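Local structure of carboxypeptidase D (Drosophila melanogaster, 3MN8) at residues Ala61-Leu66 against Leu76-Ser81. The protein releases C-terminal arginine or lysine residues from peptides and proteins as a zinc-dependent metallocarboxypeptidase, processing growth factors, peptide hormones and neuropeptides. Numbering follows the deposited sequence.
Sequences AKVHFL and LALQIS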
ATOM      1  N   ALA A  61      -2.456  -8.268  17.120  1.00 32.37           N
ATOM      2  CA  ALA A  61      -1.652  -7.072  16.920  1.00 36.27           C
ATOM      3  C   ALA A  61      -0.210  -7.351  17.300  1.00 35.94           C
ATOM      4  O   ALA A  61       0.060  -7.881  18.386  1.00 36.42           O
ATOM      5  CB  ALA A  61      -2.198  -5.914  17.727  1.00 43.33           C
ATOM      6  N   LYS A  62       0.701  -6.999  16.392  1.00 35.02           N
ATOM      7  CA  LYS A  62       2.137  -7.165  16.603  1.00 30.39           C
ATOM      8  C   LYS A  62       2.903  -5.982  16.040  1.00 28.39           C
ATOM      9  O   LYS A  62       2.623  -5.530  14.936  1.00 46.87           O
ATOM     10  CB  LYS A  62       2.631  -8.454  15.947  1.00 30.47           C
ATOM     11  CG  LYS A  62       4.127  -8.696  16.106  1.00 30.64           C
ATOM     12  CD  LYS A  62       4.500 -10.081  15.594  1.00 54.70           C
ATOM     13  CE  LYS A  62       5.998 -10.298  15.626  1.00 69.86           C
ATOM     14  NZ  LYS A  62       6.563 -10.020  16.971  1.00 80.84           N
ATOM     15  N   VAL A  63       3.867  -5.480  16.804  1.00 34.91           N
ATOM     16  CA  VAL A  63       4.669  -4.345  16.369  1.00 29.54           C
ATOM     17  C   VAL A  63       5.959  -4.804  15.728  1.00 36.36           C
ATOM     18  O   VAL A  63       6.633  -5.692  16.242  1.00 43.80           O
ATOM     19  CB  VAL A  63       5.032  -3.423  17.528  1.00 32.11           C
ATOM     20  CG1 VAL A  63       6.063  -2.413  17.079  1.00 24.81           C
ATOM     21  CG2 VAL A  63       3.782  -2.724  18.067  1.00 45.17           C
ATOM     22  N   HIS A  64       6.295  -4.168  14.612  1.00 38.10           N
ATOM     23  CA  HIS A  64       7.504  -4.458  13.862  1.00 28.92           C
ATOM     24  C   HIS A  64       8.384  -3.223  13.760  1.00 32.63           C
ATOM     25  O   HIS A  64       7.901  -2.131  13.435  1.00 24.23           O
ATOM     26  CB  HIS A  64       7.127  -4.941  12.472  1.00 22.95           C
ATOM     27  CG  HIS A  64       6.275  -6.169  12.490  1.00 39.46           C
ATOM     28  ND1 HIS A  64       6.807  -7.441  12.486  1.00 43.38           N
ATOM     29  CD2 HIS A  64       4.931  -6.319  12.549  1.00 39.20           C
ATOM     30  CE1 HIS A  64       5.826  -8.323  12.524  1.00 41.58           C
ATOM     31  NE2 HIS A  64       4.678  -7.668  12.559  1.00 43.02           N
ATOM     32  N   PHE A  65       9.671  -3.406  14.054  1.00 35.57           N
ATOM     33  CA  PHE A  65      10.676  -2.349  13.932  1.00 34.67           C
ATOM     34  C   PHE A  65      11.309  -2.431  12.546  1.00 35.89           C
ATOM     35  O   PHE A  65      11.821  -3.484  12.156  1.00 39.35           O
ATOM     36  CB  PHE A  65      11.734  -2.522  15.025  1.00 33.72           C
ATOM     37  CG  PHE A  65      12.961  -1.669  14.845  1.00 37.65           C
ATOM     38  CD1 PHE A  65      14.065  -2.147  14.158  1.00 42.21           C
ATOM     39  CD2 PHE A  65      13.022  -0.402  15.392  1.00 45.07           C
ATOM     40  CE1 PHE A  65      15.194  -1.367  14.000  1.00 51.23           C
ATOM     41  CE2 PHE A  65      14.151   0.379  15.245  1.00 52.74           C
ATOM     42  CZ  PHE A  65      15.238  -0.103  14.545  1.00 59.29           C
ATOM     43  N   LEU A  66      11.250  -1.329  11.801  1.00 33.29           N
ATOM     44  CA  LEU A  66      11.758  -1.286  10.431  1.00 22.25           C
ATOM     45  C   LEU A  66      13.103  -0.582  10.412  1.00 35.97           C
ATOM     46  O   LEU A  66      13.958  -0.864   9.573  1.00 50.43           O
ATOM     47  CB  LEU A  66      10.785  -0.542   9.523  1.00 21.67           C
ATOM     48  CG  LEU A  66       9.328  -1.007   9.554  1.00 24.05           C
ATOM     49  CD1 LEU A  66       8.540  -0.311   8.478  1.00 26.39           C
ATOM     50  CD2 LEU A  66       9.241  -2.493   9.356  1.00 21.34           C
ATOM     51  N   LEU A  76       8.070   2.391  12.814  1.00 34.45           N
ATOM     52  CA  LEU A  76       7.324   1.237  13.315  1.00 34.12           C
ATOM     53  C   LEU A  76       6.141   0.857  12.421  1.00 37.12           C
ATOM     54  O   LEU A  76       5.495   1.724  11.833  1.00 33.91           O
ATOM     55  CB  LEU A  76       6.783   1.536  14.715  1.00 26.93           C
ATOM     56  CG  LEU A  76       7.759   1.812  15.854  1.00 44.10           C
ATOM     57  CD1 LEU A  76       7.017   2.389  17.059  1.00 45.47           C
ATOM     58  CD2 LEU A  76       8.512   0.547  16.236  1.00 50.95           C
ATOM     59  N   ALA A  77       5.844  -0.441  12.353  1.00 39.26           N
ATOM     60  CA  ALA A  77       4.684  -0.929  11.610  1.00 35.21           C
ATOM     61  C   ALA A  77       3.875  -1.888  12.456  1.00 37.60           C
ATOM     62  O   ALA A  77       4.410  -2.874  12.958  1.00 38.73           O
ATOM     63  CB  ALA A  77       5.112  -1.622  10.337  1.00 26.66           C
ATOM     64  N   LEU A  78       2.583  -1.606  12.601  1.00 37.75           N
ATOM     65  CA  LEU A  78       1.707  -2.509  13.324  1.00 24.31           C
ATOM     66  C   LEU A  78       1.096  -3.484  12.356  1.00 22.88           C
ATOM     67  O   LEU A  78       0.383  -3.080  11.440  1.00 28.68           O
ATOM     68  CB  LEU A  78       0.587  -1.751  14.039  1.00 24.56           C
ATOM     69  CG  LEU A  78      -0.274  -2.592  14.999  1.00 32.85           C
ATOM     70  CD1 LEU A  78       0.504  -2.936  16.271  1.00 18.74           C
ATOM     71  CD2 LEU A  78      -1.591  -1.896  15.366  1.00 27.85           C
ATOM     72  N   GLN A  79       1.377  -4.764  12.568  1.00 21.70           N
ATOM     73  CA  GLN A  79       0.704  -5.847  11.856  1.00 25.02           C
ATOM     74  C   GLN A  79      -0.568  -6.310  12.554  1.00 26.28           C
ATOM     75  O   GLN A  79      -0.589  -6.489  13.768  1.00 25.40           O
ATOM     76  CB  GLN A  79       1.632  -7.046  11.721  1.00 21.91           C
ATOM     77  CG  GLN A  79       0.926  -8.314  11.370  1.00 18.88           C
ATOM     78  CD  GLN A  79       1.849  -9.494  11.461  1.00 27.67           C
ATOM     79  OE1 GLN A  79       2.843  -9.458  12.183  1.00 23.97           O
ATOM     80  NE2 GLN A  79       1.527 -10.555  10.734  1.00 22.10           N
ATOM     81  N   ILE A  80      -1.615  -6.520  11.762  1.00 36.89           N
ATOM     82  CA  ILE A  80      -2.878  -7.080  12.228  1.00 29.57           C
ATOM     83  C   ILE A  80      -3.199  -8.303  11.385  1.00 38.64           C
ATOM     84  O   ILE A  80      -3.207  -8.228  10.155  1.00 46.25           O
ATOM     85  CB  ILE A  80      -4.013  -6.076  12.048  1.00 29.78           C
ATOM     86  CG1 ILE A  80      -3.724  -4.815  12.869  1.00 26.12           C
ATOM     87  CG2 ILE A  80      -5.343  -6.716  12.421  1.00 29.42           C
ATOM     88  CD1 ILE A  80      -4.582  -3.624  12.528  1.00 24.69           C
ATOM     89  N   SER A  81      -3.463  -9.431  12.035  1.00 44.17           N
ATOM     90  CA  SER A  81      -3.714 -10.671  11.312  1.00 35.33           C
ATOM     91  C   SER A  81      -4.607 -11.598  12.108  1.00 42.77           C
ATOM     92  O   SER A  81      -4.816 -11.387  13.303  1.00 54.55           O
ATOM     93  CB  SER A  81      -2.395 -11.371  11.040  1.00 30.48           C
ATOM     94  OG  SER A  81      -1.711 -11.579  12.257  1.00 52.60           O
TER
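H64 reaches diagonally across to Q79 of the neighbouring strand, where its NE2 donates a hydrogen bond to OE1 (2.6 Å). The acceptor lies close to the plane of the imidazole, whereas ring and amide planes are 42° apart. A chi1 of -59° sets CG of H64 beside its own backbone N and brings the CD2-NE2 edge of the ring up to Q79, with H64 CD2 3.5 Å from Q79 CB. At the other end of the amide, Q79 NE2 makes a weak hydrogen bond to D136, and Y138 meets the H64 ring. The aliphatic part of K62 passes Q79 at a slant, its CD 3.8 Å from Q79 OE1, before its end leads away.

On the face of V63, L76 and L78, the two methyls of V63 have separate partners: CG1 packs on L76 CD2 (3.9 Å) and CG2 on L78 CD1 (3.7 Å). F50 of helix 43-56 touches both V63 and L78. Paired backbone hydrogen bonds join K62 with Q79 and H64 with A77. These residues form an antiparallel beta hairpin at the edge of the mixed eight-stranded sheet, with strand 61-68 outermost, in the alpha/beta zinc-carboxypeptidase fold of the M14 catalytic domain.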